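Local coordinates for TqaA (PDB 5DLK), which is a fungal nonribosomal peptide synthetase whose terminal condensation-like domain, the piece described here, probably closes the finished peptide into a ring, at residues 192-195 with 196-200; 176-179 with 180-183; 78-81 with 82-85; 41-44 with 45-48; 152-155 with 156-160. All blocks are in the same frame, centred on the assembly; numbering follows the deposited sequence.

Interaction 1 of 5, residues 192-195 with 196-200; sequences DFAA and IYNQT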
loop_
_atom_site.group_PDB
_atom_site.type_symbol
_atom_site.label_atom_id
_atom_site.label_comp_id
_atom_site.label_asym_id
_atom_site.label_seq_id
_atom_site.Cartn_x
_atom_site.Cartn_y
_atom_site.Cartn_z
ATOM N N ASP A 192 -3.443 -13.348 12.560
ATOM C CA ASP A 192 -3.307 -13.029 13.979
ATOM C C ASP A 192 -4.672 -12.930 14.669
ATOM O O ASP A 192 -4.835 -13.425 15.784
ATOM C CB ASP A 192 -2.538 -11.725 14.186
ATOM C CG ASP A 192 -1.033 -11.894 13.999
ATOM O OD1 ASP A 192 -0.605 -12.960 13.492
ATOM O OD2 ASP A 192 -0.285 -10.954 14.357
ATOM N N PHE A 193 -5.639 -12.284 14.021
ATOM C CA PHE A 193 -6.989 -12.186 14.588
ATOM C C PHE A 193 -7.555 -13.584 14.847
ATOM O O PHE A 193 -7.991 -13.894 15.956
ATOM C CB PHE A 193 -7.937 -11.404 13.661
ATOM C CG PHE A 193 -9.288 -11.119 14.277
ATOM C CD1 PHE A 193 -10.277 -12.097 14.307
ATOM C CD2 PHE A 193 -9.577 -9.867 14.801
ATOM C CE1 PHE A 193 -11.518 -11.839 14.869
ATOM C CE2 PHE A 193 -10.821 -9.600 15.361
ATOM C CZ PHE A 193 -11.790 -10.590 15.393
ATOM N N ALA A 194 -7.527 -14.425 13.823
ATOM C CA ALA A 194 -8.063 -15.773 13.932
ATOM C C ALA A 194 -7.346 -16.561 15.026
ATOM O O ALA A 194 -7.989 -17.231 15.836
ATOM C CB ALA A 194 -7.963 -16.486 12.613
ATOM N N ALA A 195 -6.020 -16.462 15.058
ATOM C CA ALA A 195 -5.220 -17.171 16.051
ATOM C C ALA A 195 -5.557 -16.733 17.474
ATOM O O ALA A 195 -5.610 -17.560 18.387
ATOM C CB ALA A 195 -3.722 -16.972 15.773
ATOM N N ILE A 196 -5.798 -15.438 17.664
ATOM C CA ILE A 196 -6.125 -14.923 18.987
ATOM C C ILE A 196 -7.511 -15.408 19.405
ATOM O O ILE A 196 -7.702 -15.856 20.540
ATOM C CB ILE A 196 -6.073 -13.392 19.035
ATOM C CG1 ILE A 196 -4.625 -12.913 18.900
ATOM C CG2 ILE A 196 -6.693 -12.871 20.332
ATOM C CD1 ILE A 196 -4.498 -11.419 18.679
ATOM N N TYR A 197 -8.466 -15.338 18.480
ATOM C CA TYR A 197 -9.800 -15.879 18.721
ATOM C C TYR A 197 -9.745 -17.386 19.001
ATOM O O TYR A 197 -10.417 -17.883 19.909
ATOM C CB TYR A 197 -10.712 -15.594 17.526
ATOM C CG TYR A 197 -12.123 -16.122 17.681
ATOM C CD1 TYR A 197 -13.114 -15.343 18.262
ATOM C CD2 TYR A 197 -12.463 -17.395 17.241
ATOM C CE1 TYR A 197 -14.408 -15.817 18.402
ATOM C CE2 TYR A 197 -13.749 -17.876 17.377
ATOM C CZ TYR A 197 -14.719 -17.082 17.957
ATOM O OH TYR A 197 -16.001 -17.559 18.097
ATOM N N ASN A 198 -8.946 -18.106 18.218
ATOM C CA ASN A 198 -8.814 -19.559 18.366
ATOM C C ASN A 198 -7.952 -19.959 19.557
ATOM O O ASN A 198 -7.728 -21.148 19.799
ATOM C CB ASN A 198 -8.220 -20.179 17.107
ATOM C CG ASN A 198 -9.141 -20.096 15.926
ATOM O OD1 ASN A 198 -10.349 -19.923 16.073
ATOM N ND2 ASN A 198 -8.574 -20.226 14.732
ATOM N N GLN A 199 -7.462 -18.954 20.276
ATOM C CA GLN A 199 -6.579 -19.137 21.420
ATOM C C GLN A 199 -5.333 -19.949 21.064
ATOM O O GLN A 199 -4.926 -20.854 21.791
ATOM C CB GLN A 199 -7.346 -19.784 22.571
ATOM C CG GLN A 199 -8.470 -18.899 23.083
ATOM C CD GLN A 199 -9.327 -19.576 24.128
ATOM O OE1 GLN A 199 -9.793 -20.703 23.935
ATOM N NE2 GLN A 199 -9.537 -18.895 25.249
ATOM N N THR A 200 -4.738 -19.612 19.927
ATOM C CA THR A 200 -3.414 -20.103 19.574
ATOM C C THR A 200 -2.382 -19.038 19.939
ATOM O O THR A 200 -2.495 -17.891 19.503
ATOM C CB THR A 200 -3.307 -20.429 18.078
ATOM O OG1 THR A 200 -4.394 -21.277 17.693
ATOM C CG2 THR A 200 -1.978 -21.117 17.772
#

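Interaction 2 of 5, residues 176-179 with 180-183; sequences ISHS and QWDG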
loop_
_atom_site.group_PDB
_atom_site.type_symbol
_atom_site.label_atom_id
_atom_site.label_comp_id
_atom_site.label_asym_id
_atom_site.label_seq_id
_atom_site.Cartn_x
_atom_site.Cartn_y
_atom_site.Cartn_z
ATOM N N ILE A 176 -9.555 0.884 8.487
ATOM C CA ILE A 176 -8.113 1.080 8.558
ATOM C C ILE A 176 -7.651 1.971 7.394
ATOM O O ILE A 176 -8.173 1.893 6.278
ATOM C CB ILE A 176 -7.364 -0.295 8.563
ATOM C CG1 ILE A 176 -5.850 -0.121 8.767
ATOM C CG2 ILE A 176 -7.697 -1.124 7.323
ATOM C CD1 ILE A 176 -5.112 -1.442 9.023
ATOM N N SER A 177 -6.674 2.823 7.681
ATOM C CA SER A 177 -6.025 3.661 6.675
ATOM C C SER A 177 -4.881 2.877 6.020
ATOM O O SER A 177 -4.186 2.117 6.685
ATOM C CB SER A 177 -5.496 4.949 7.331
ATOM O OG SER A 177 -4.605 5.634 6.463
ATOM N N HIS A 178 -4.662 3.058 4.716
ATOM C CA HIS A 178 -3.584 2.339 4.035
ATOM C C HIS A 178 -2.201 2.797 4.554
ATOM O O HIS A 178 -1.186 2.153 4.298
ATOM C CB HIS A 178 -3.730 2.527 2.506
ATOM C CG HIS A 178 -3.139 1.431 1.673
ATOM N ND1 HIS A 178 -2.041 0.677 2.068
ATOM C CD2 HIS A 178 -3.478 0.954 0.452
ATOM C CE1 HIS A 178 -1.745 -0.197 1.133
ATOM N NE2 HIS A 178 -2.596 -0.044 0.126
ATOM N N SER A 179 -2.166 3.874 5.338
ATOM C CA SER A 179 -0.931 4.230 6.041
ATOM C C SER A 179 -0.561 3.175 7.081
ATOM O O SER A 179 0.533 3.219 7.647
ATOM C CB SER A 179 -1.057 5.594 6.727
ATOM O OG SER A 179 -2.091 5.585 7.717
ATOM N N GLN A 180 -1.463 2.217 7.310
ATOM C CA GLN A 180 -1.307 1.258 8.409
ATOM C C GLN A 180 -1.199 -0.195 7.961
ATOM O O GLN A 180 -1.130 -1.101 8.797
ATOM C CB GLN A 180 -2.494 1.400 9.397
ATOM C CG GLN A 180 -2.608 2.788 10.001
ATOM C CD GLN A 180 -3.904 2.954 10.793
ATOM O OE1 GLN A 180 -4.988 3.008 10.213
ATOM N NE2 GLN A 180 -3.796 2.998 12.126
ATOM N N TRP A 181 -1.170 -0.446 6.651
ATOM C CA TRP A 181 -1.054 -1.818 6.176
ATOM C C TRP A 181 -0.472 -1.842 4.756
ATOM O O TRP A 181 -0.389 -0.806 4.098
ATOM C CB TRP A 181 -2.426 -2.535 6.198
ATOM C CG TRP A 181 -3.415 -1.966 5.225
ATOM C CD1 TRP A 181 -4.246 -0.908 5.432
ATOM C CD2 TRP A 181 -3.646 -2.396 3.874
ATOM N NE1 TRP A 181 -4.997 -0.665 4.312
ATOM C CE2 TRP A 181 -4.648 -1.563 3.339
ATOM C CE3 TRP A 181 -3.110 -3.408 3.070
ATOM C CZ2 TRP A 181 -5.125 -1.701 2.030
ATOM C CZ3 TRP A 181 -3.585 -3.548 1.761
ATOM C CH2 TRP A 181 -4.578 -2.702 1.259
ATOM N N ASP A 182 -0.057 -3.020 4.310
ATOM C CA ASP A 182 0.305 -3.217 2.907
ATOM C C ASP A 182 -0.032 -4.634 2.459
ATOM O O ASP A 182 -0.472 -5.469 3.262
ATOM C CB ASP A 182 1.788 -2.905 2.662
ATOM C CG ASP A 182 2.720 -3.689 3.555
ATOM O OD1 ASP A 182 2.357 -4.799 4.006
ATOM O OD2 ASP A 182 3.850 -3.202 3.788
ATOM N N GLY A 183 0.163 -4.904 1.171
ATOM C CA GLY A 183 -0.243 -6.181 0.605
ATOM C C GLY A 183 0.425 -7.367 1.275
ATOM O O GLY A 183 -0.173 -8.439 1.408
HETATM O O HOH W 1 -6.861 1.494 3.745
#

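Interaction 3 of 5, residues 78-81 with 82-85; sequences SLNM and DRLR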
loop_
_atom_site.group_PDB
_atom_site.type_symbol
_atom_site.label_atom_id
_atom_site.label_comp_id
_atom_site.label_asym_id
_atom_site.label_seq_id
_atom_site.Cartn_x
_atom_site.Cartn_y
_atom_site.Cartn_z
ATOM N N SER A 78 -21.777 -21.540 16.363
ATOM C CA SER A 78 -20.582 -21.660 17.200
ATOM C C SER A 78 -19.960 -20.326 17.604
ATOM O O SER A 78 -19.039 -20.293 18.417
ATOM C CB SER A 78 -19.515 -22.498 16.485
ATOM O OG SER A 78 -20.014 -23.769 16.112
ATOM N N LEU A 79 -20.448 -19.231 17.036
ATOM C CA LEU A 79 -19.796 -17.941 17.245
ATOM C C LEU A 79 -19.847 -17.502 18.699
ATOM O O LEU A 79 -20.895 -17.537 19.335
ATOM C CB LEU A 79 -20.428 -16.863 16.359
ATOM C CG LEU A 79 -19.741 -15.495 16.458
ATOM C CD1 LEU A 79 -18.258 -15.600 16.062
ATOM C CD2 LEU A 79 -20.457 -14.443 15.614
ATOM N N ASN A 80 -18.700 -17.087 19.224
ATOM C CA ASN A 80 -18.625 -16.562 20.573
ATOM C C ASN A 80 -18.434 -15.047 20.532
ATOM O O ASN A 80 -17.324 -14.563 20.311
ATOM C CB ASN A 80 -17.488 -17.245 21.332
ATOM C CG ASN A 80 -17.447 -16.875 22.799
ATOM O OD1 ASN A 80 -17.841 -15.777 23.197
ATOM N ND2 ASN A 80 -16.955 -17.796 23.618
ATOM N N MET A 81 -19.520 -14.308 20.744
ATOM C CA MET A 81 -19.499 -12.853 20.599
ATOM C C MET A 81 -18.536 -12.157 21.560
ATOM O O MET A 81 -17.857 -11.199 21.170
ATOM C CB MET A 81 -20.909 -12.286 20.767
ATOM C CG MET A 81 -21.860 -12.698 19.658
ATOM S SD MET A 81 -21.597 -11.819 18.097
ATOM C CE MET A 81 -22.264 -10.205 18.501
ATOM N N ASP A 82 -18.454 -12.631 22.803
ATOM C CA ASP A 82 -17.518 -12.035 23.756
ATOM C C ASP A 82 -16.065 -12.251 23.329
ATOM O O ASP A 82 -15.232 -11.360 23.474
ATOM C CB ASP A 82 -17.724 -12.596 25.163
ATOM C CG ASP A 82 -18.833 -11.886 25.913
ATOM O OD1 ASP A 82 -19.309 -10.841 25.413
ATOM O OD2 ASP A 82 -19.224 -12.365 27.002
ATOM N N ARG A 83 -15.767 -13.436 22.811
ATOM C CA ARG A 83 -14.414 -13.744 22.374
ATOM C C ARG A 83 -14.052 -12.917 21.140
ATOM O O ARG A 83 -12.923 -12.462 20.997
ATOM C CB ARG A 83 -14.268 -15.237 22.073
ATOM C CG ARG A 83 -12.834 -15.673 21.810
ATOM C CD ARG A 83 -12.422 -16.773 22.759
ATOM N NE ARG A 83 -13.315 -17.920 22.649
ATOM C CZ ARG A 83 -13.291 -18.966 23.469
ATOM N NH1 ARG A 83 -12.419 -19.002 24.466
ATOM N NH2 ARG A 83 -14.145 -19.969 23.295
ATOM N N LEU A 84 -15.023 -12.736 20.253
ATOM C CA LEU A 84 -14.854 -11.865 19.103
ATOM C C LEU A 84 -14.470 -10.455 19.559
ATOM O O LEU A 84 -13.497 -9.878 19.064
ATOM C CB LEU A 84 -16.135 -11.838 18.271
ATOM C CG LEU A 84 -16.014 -11.652 16.764
ATOM C CD1 LEU A 84 -15.103 -12.721 16.138
ATOM C CD2 LEU A 84 -17.402 -11.688 16.154
ATOM N N ARG A 85 -15.226 -9.914 20.514
ATOM C CA ARG A 85 -14.964 -8.584 21.056
ATOM C C ARG A 85 -13.573 -8.444 21.664
ATOM O O ARG A 85 -12.873 -7.468 21.402
ATOM C CB ARG A 85 -16.002 -8.219 22.125
ATOM C CG ARG A 85 -17.376 -7.905 21.597
ATOM C CD ARG A 85 -18.332 -7.541 22.733
ATOM N NE ARG A 85 -19.700 -7.599 22.248
ATOM C CZ ARG A 85 -20.543 -8.597 22.485
ATOM N NH1 ARG A 85 -20.182 -9.609 23.264
ATOM N NH2 ARG A 85 -21.758 -8.561 21.966
#

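Interaction 4 of 5, residues 41-44 with 45-48; sequences VIPV and TSTL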
loop_
_atom_site.group_PDB
_atom_site.type_symbol
_atom_site.label_atom_id
_atom_site.label_comp_id
_atom_site.label_asym_id
_atom_site.label_seq_id
_atom_site.Cartn_x
_atom_site.Cartn_y
_atom_site.Cartn_z
ATOM N N VAL A 41 -10.256 13.965 21.058
ATOM C CA VAL A 41 -9.894 13.326 19.790
ATOM C C VAL A 41 -9.463 11.873 20.007
ATOM O O VAL A 41 -9.797 10.983 19.227
ATOM C CB VAL A 41 -8.765 14.107 19.093
ATOM C CG1 VAL A 41 -8.325 13.397 17.808
ATOM C CG2 VAL A 41 -9.214 15.542 18.813
ATOM N N ILE A 42 -8.727 11.648 21.088
ATOM C CA ILE A 42 -8.277 10.319 21.487
ATOM C C ILE A 42 -8.661 10.104 22.961
ATOM O O ILE A 42 -8.915 11.077 23.666
ATOM C CB ILE A 42 -6.757 10.165 21.295
ATOM C CG1 ILE A 42 -6.015 11.270 22.055
ATOM C CG2 ILE A 42 -6.420 10.195 19.800
ATOM C CD1 ILE A 42 -4.490 11.087 22.087
ATOM N N PRO A 43 -8.719 8.842 23.421
ATOM C CA PRO A 43 -9.219 8.574 24.782
ATOM C C PRO A 43 -8.375 9.229 25.877
ATOM O O PRO A 43 -7.152 9.233 25.768
ATOM C CB PRO A 43 -9.149 7.048 24.886
ATOM C CG PRO A 43 -9.216 6.567 23.477
ATOM C CD PRO A 43 -8.464 7.593 22.681
ATOM N N VAL A 44 -9.012 9.768 26.917
ATOM C CA VAL A 44 -8.273 10.487 27.952
ATOM C C VAL A 44 -7.382 9.569 28.771
ATOM O O VAL A 44 -6.415 10.023 29.369
ATOM C CB VAL A 44 -9.208 11.243 28.920
ATOM C CG1 VAL A 44 -9.785 12.483 28.254
ATOM C CG2 VAL A 44 -10.310 10.322 29.398
ATOM N N THR A 45 -7.693 8.280 28.798
ATOM C CA THR A 45 -6.884 7.351 29.574
ATOM C C THR A 45 -5.717 6.742 28.792
ATOM O O THR A 45 -4.932 5.972 29.345
ATOM C CB THR A 45 -7.740 6.204 30.131
ATOM O OG1 THR A 45 -8.324 5.472 29.052
ATOM C CG2 THR A 45 -8.848 6.761 31.038
ATOM N N SER A 46 -5.604 7.064 27.507
ATOM C CA SER A 46 -4.484 6.550 26.726
ATOM C C SER A 46 -3.186 7.212 27.173
ATOM O O SER A 46 -3.198 8.315 27.726
ATOM C CB SER A 46 -4.698 6.783 25.219
ATOM O OG SER A 46 -4.676 8.170 24.916
ATOM N N THR A 47 -2.070 6.533 26.925
ATOM C CA THR A 47 -0.760 7.122 27.128
ATOM C C THR A 47 -0.036 7.229 25.788
ATOM O O THR A 47 -0.368 6.516 24.840
ATOM C CB THR A 47 0.090 6.300 28.088
ATOM O OG1 THR A 47 0.272 4.983 27.556
ATOM C CG2 THR A 47 -0.614 6.201 29.450
ATOM N N LEU A 48 0.948 8.114 25.720
ATOM C CA LEU A 48 1.745 8.259 24.502
ATOM C C LEU A 48 3.007 7.414 24.598
ATOM O O LEU A 48 3.908 7.706 25.396
ATOM C CB LEU A 48 2.102 9.722 24.260
ATOM C CG LEU A 48 2.875 10.008 22.969
ATOM C CD1 LEU A 48 1.977 9.792 21.745
ATOM C CD2 LEU A 48 3.447 11.415 22.999
#

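Interaction 5 of 5, residues 152-155 with 156-160; sequences GGSL and PVRFT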
loop_
_atom_site.group_PDB
_atom_site.type_symbol
_atom_site.label_atom_id
_atom_site.label_comp_id
_atom_site.label_asym_id
_atom_site.label_seq_id
_atom_site.Cartn_x
_atom_site.Cartn_y
_atom_site.Cartn_z
ATOM N N GLY A 152 -6.771 14.640 11.473
ATOM C CA GLY A 152 -7.383 15.233 12.657
ATOM C C GLY A 152 -7.009 14.536 13.954
ATOM O O GLY A 152 -7.291 15.045 15.052
ATOM N N GLY A 153 -6.395 13.361 13.842
ATOM C CA GLY A 153 -5.919 12.618 14.997
ATOM C C GLY A 153 -6.779 11.467 15.498
ATOM O O GLY A 153 -6.332 10.679 16.322
ATOM N N SER A 154 -8.008 11.351 15.002
ATOM C CA SER A 154 -8.875 10.242 15.397
ATOM C C SER A 154 -8.263 8.923 14.942
ATOM O O SER A 154 -7.777 8.820 13.809
ATOM C CB SER A 154 -10.280 10.428 14.807
ATOM O OG SER A 154 -11.092 9.293 15.058
ATOM N N LEU A 155 -8.245 7.922 15.815
ATOM C CA LEU A 155 -7.673 6.628 15.452
ATOM C C LEU A 155 -8.391 6.043 14.239
ATOM O O LEU A 155 -9.611 5.855 14.274
ATOM C CB LEU A 155 -7.764 5.659 16.625
ATOM C CG LEU A 155 -6.934 6.087 17.831
ATOM C CD1 LEU A 155 -7.556 5.574 19.134
ATOM C CD2 LEU A 155 -5.511 5.579 17.682
ATOM N N PRO A 156 -7.649 5.769 13.151
ATOM C CA PRO A 156 -8.376 5.249 11.985
ATOM C C PRO A 156 -8.837 3.812 12.179
ATOM O O PRO A 156 -9.807 3.427 11.546
ATOM C CB PRO A 156 -7.345 5.338 10.839
ATOM C CG PRO A 156 -6.370 6.390 11.288
ATOM C CD PRO A 156 -6.273 6.181 12.804
ATOM N N VAL A 157 -8.153 3.040 13.021
ATOM C CA VAL A 157 -8.493 1.627 13.179
ATOM C C VAL A 157 -9.592 1.475 14.241
ATOM O O VAL A 157 -9.429 1.867 15.403
ATOM C CB VAL A 157 -7.268 0.772 13.529
ATOM C CG1 VAL A 157 -7.674 -0.617 14.036
ATOM C CG2 VAL A 157 -6.359 0.613 12.284
ATOM N N ARG A 158 -10.722 0.931 13.815
ATOM C CA ARG A 158 -11.874 0.768 14.701
ATOM C C ARG A 158 -12.772 -0.329 14.159
ATOM O O ARG A 158 -12.768 -0.624 12.957
ATOM C CB ARG A 158 -12.632 2.084 14.859
ATOM C CG ARG A 158 -13.051 2.757 13.564
ATOM C CD ARG A 158 -13.638 4.143 13.877
ATOM N NE ARG A 158 -12.663 4.944 14.604
ATOM C CZ ARG A 158 -12.946 5.897 15.486
ATOM N NH1 ARG A 158 -14.213 6.190 15.798
ATOM N NH2 ARG A 158 -11.939 6.559 16.066
ATOM N N PHE A 159 -13.536 -0.943 15.059
ATOM C CA PHE A 159 -14.244 -2.181 14.759
ATOM C C PHE A 159 -15.741 -2.013 14.915
ATOM O O PHE A 159 -16.197 -1.261 15.779
ATOM C CB PHE A 159 -13.789 -3.314 15.690
ATOM C CG PHE A 159 -12.323 -3.612 15.627
ATOM C CD1 PHE A 159 -11.415 -2.856 16.341
ATOM C CD2 PHE A 159 -11.865 -4.666 14.857
ATOM C CE1 PHE A 159 -10.038 -3.139 16.288
ATOM C CE2 PHE A 159 -10.493 -4.960 14.789
ATOM C CZ PHE A 159 -9.586 -4.194 15.509
ATOM N N THR A 160 -16.481 -2.716 14.064
ATOM C CA THR A 160 -17.946 -2.685 14.079
ATOM C C THR A 160 -18.436 -4.121 14.062
ATOM O O THR A 160 -17.889 -4.962 13.367
ATOM C CB THR A 160 -18.535 -1.911 12.871
ATOM O OG1 THR A 160 -18.030 -0.568 12.852
ATOM C CG2 THR A 160 -20.058 -1.843 12.964
#

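Interaction 1 of 5, residues 192-195 with 196-200
A195 and T200 meet where helix 186-197 ends in a Schellman motif. The evidence is a pair of backbone bonds reaching back into the last turn, T200 N to A195 O at 2.7 Å and Q199 N to I196 O at 3.1 Å, together with the positive phi of 56° at Q199, which reverses the chain. The reversal brings T200 CB to 4.2 Å from A195 CB, so the threonine lies beside the alanine methyl. Upstream, ordinary helical bonds run from I196, Y197 and N198 to D192, F193 and A194.

The side chains fan out from this end. I196 keeps CG1 beside its own backbone N (chi1 -69°), which lays the ethyl branch along the carbonyl of D192: CG1 is 3.2 Å from D192 O, the oxygen that also receives I196 N. The carboxylate of D192 heads elsewhere, to a salt bridge with R94 and a bond with H95. F193 and Y197, one turn apart, both pack on T87 of helix 81-94. With CG anti to the backbone N (chi1 180°), the Y197 ring is carried out from the flank of the helix toward helix 81-94, and its OH is hydrogen-bonded to N80 N.

N198 turns its amide back over the last turn, and OD1 sits at the edge of the Y197 ring, in its plane. R402 N and P400 O bind the two ends of the amide, OD1 and ND2 respectively, fixing its rotation. ND2 also comes within 3.2 Å of A194 O, but at an angle too poor for a hydrogen bond.

Interaction 2 of 5, residues 176-179 with 180-183
S177 O accepts Q180 N at 2.8 Å, closing a tight turn as strand 169-177 ends, and the direction of 180-182 stands 79° from that of 176-179. Within this turn the Q180 amide doubles back to the strand: OE1 takes S177 N at 3.0 Å in the plane of its carbonyl, while NE2 binds I97 O, so both ends of the amide are held. S177 OG and S179 OG share a hydrogen bond on the turn.

The main side-chain contact is a face-to-face stack of the H178 ring on the six-membered ring of W181, with centroids 3.8 Å apart and planes only 8° from parallel. W181 reaches this place because CG lies between its backbone N and carbonyl carbon, folding the indole back over the imidazole. Its NE1 hydrogen-bonds at 2.9 Å to a water, which donates to I176 O, and its CD1 meets I176 CD1 at 3.7 Å. Replacing W181 with an alanine would probably strip the imidazole of its stacking surface and leave the water without its indole donor.

The sequence S177-H178-S179-Q180-W181-D182-G183 fits the HHxxxDG signature of condensation domains, with serine in the first histidine position. D182 forms a salt bridge with R313 and bonds S185, and G183 contacts the phosphopantetheine arm in another structure of this protein. F61 also stacks with H178, whereas ND1 makes merely a weak bond to W181 O at 3.0 Å; the orientation of the imidazole therefore appears to be set largely by flat aromatic packing.

Interaction 3 of 5, residues 78-81 with 82-85
M81, N80 and L84 supply most of the surface buried between the chain entering helix 81-94 and its first turn. N80 is the N-cap: with CG anti to the backbone N (chi1 -173°), its amide swings round so that OD1 accepts R83 N at 3.2 Å. The donor stands 64° out of the amide plane, so the bond approaches OD1 from above the carbonyl and not on a lone pair. Its backbone O accepts L84 N at 2.9 Å, starting the regular helical bonding. On the other end of the amide, ND2 lies 3.6 Å from R83 NH2, with the amide and guanidinium planes inclined at 59°; two donors meet there and do not bond.

M81, the first helical residue, is bent at its last two torsions, chi2 and chi3. It packs on V170 and L161 of the neighbouring strands, while its CE touches R85 NH2 at 3.9 Å. R85 runs extended from CG to NE, and one face of its guanidinium lies over M81 O, the same oxygen that accepts R85 N. Its head has two acidic partners: NH1 forms a salt bridge of 2.6 Å to D82 OD1, and NE pairs with E123, which together would hold the group over the helix start.

L84 points back toward the entering chain, and its CD2 comes to 4.0 Å from L79 CD1, the two side chains crossing at about a right angle. Both also touch Y197. An N-cap asparagine flanked by apolar contact between the residue before it and the fourth after it is the hydrophobic staple of a helix N-terminus.

Interaction 4 of 5, residues 41-44 with 45-48
S46 turns OG into the position between its backbone N and carbonyl carbon (chi1 67°), which aims the hydroxyl back across the turn at P43 O. The resulting bond, S46 OG to P43 O, measures 2.8 Å and lies in the plane of the proline carbonyl. The same oxygen takes a second donor, S46 N, at 3.2 Å; this one stands 62° out of that plane, so the two bonds reach P43 O from clearly different directions. One carbonyl oxygen is thus gripped twice by a single residue, once through the backbone and once through the side chain.

The backbone bond closes a type I beta turn from P43 to S46, with V44 and T45 at its two corners. It lies on the connection that leaves helix 29-38 and enters strand 47-53, an outer strand of the three-stranded antiparallel sheet. S46 OG is also hydrogen-bonded to H33 NE2 of that helix. Since OG donates to P43 O, it probably acts as acceptor toward H33.

The corner side chains point outward. V44 CG2 sits 3.4 Å from T45 N and 4.2 Å from T45 CG2, the two branched groups crossing at a slant. On the inner side I42 sends CD1 to 4.1 Å from S46 OG, placing a methyl group beside the hydroxyl, and it also packs against H33 and L36 of the helix and L114 of strand 108-115.

Interaction 5 of 5, residues 152-155 with 156-160
The R158 guanidinium presents one edge to L155 O, which lies near its plane and is bound by two nitrogens: NH2 at 3.0 Å and NE at 3.2 Å. Seen from the acceptor the two donors differ. NE comes almost straight on, with a C=O...N angle of 171°, whereas NH2 comes in on a lone pair within the carbonyl plane at 138°. S154 OG is also 3.0 Å from R158 NH2, but it lies oblique to the flat group at an angle unsuited to a hydrogen bond. The arginine curls back this way because its chain bends at chi3 (57°).

The grip spans the entry to strand 158-163 of the five-stranded mixed sheet, where R158 is already paired through its backbone with Q175 of strand 169-177. Just ahead, G153 O is held by S101 OG. L155 packs on L117, and V157 rests on I176 and L98.

P156 follows the carbonyl that the arginine grips, and its ring packs on Q180. The ring follows a trans peptide, as CD lies 3.0 Å from L155 CA, and CD also meets L155 CB at 4.1 Å. A glycine in its place would remove the ring, which would probably open a gap beside Q180 and let the peptide carrying L155 O turn more freely at the edge of the arginine. On its other side, P156 CG comes to 3.8 Å from S154 O.

Overall arrangement
From the N terminus the order is interaction 4, 3, 5, 2 and 1, all in series; none nests or crosses. Interaction 4 closes the turn between helix 29-38 and strand 47-53. Interaction 3 starts helix 81-94, and interaction 5 leads into strand 158-163. Interaction 2 closes the turn after the neighbouring strand 169-177, and interaction 1 ends helix 186-197. Three direct touches join them. V41 CG1 of interaction 4 packs on G152 O of interaction 5 at 3.4 Å. P156 and V157 of interaction 5 pack on Q180 of interaction 2. Y197 of interaction 1 packs on R83 of interaction 3, joining the end of one helix to the start of another.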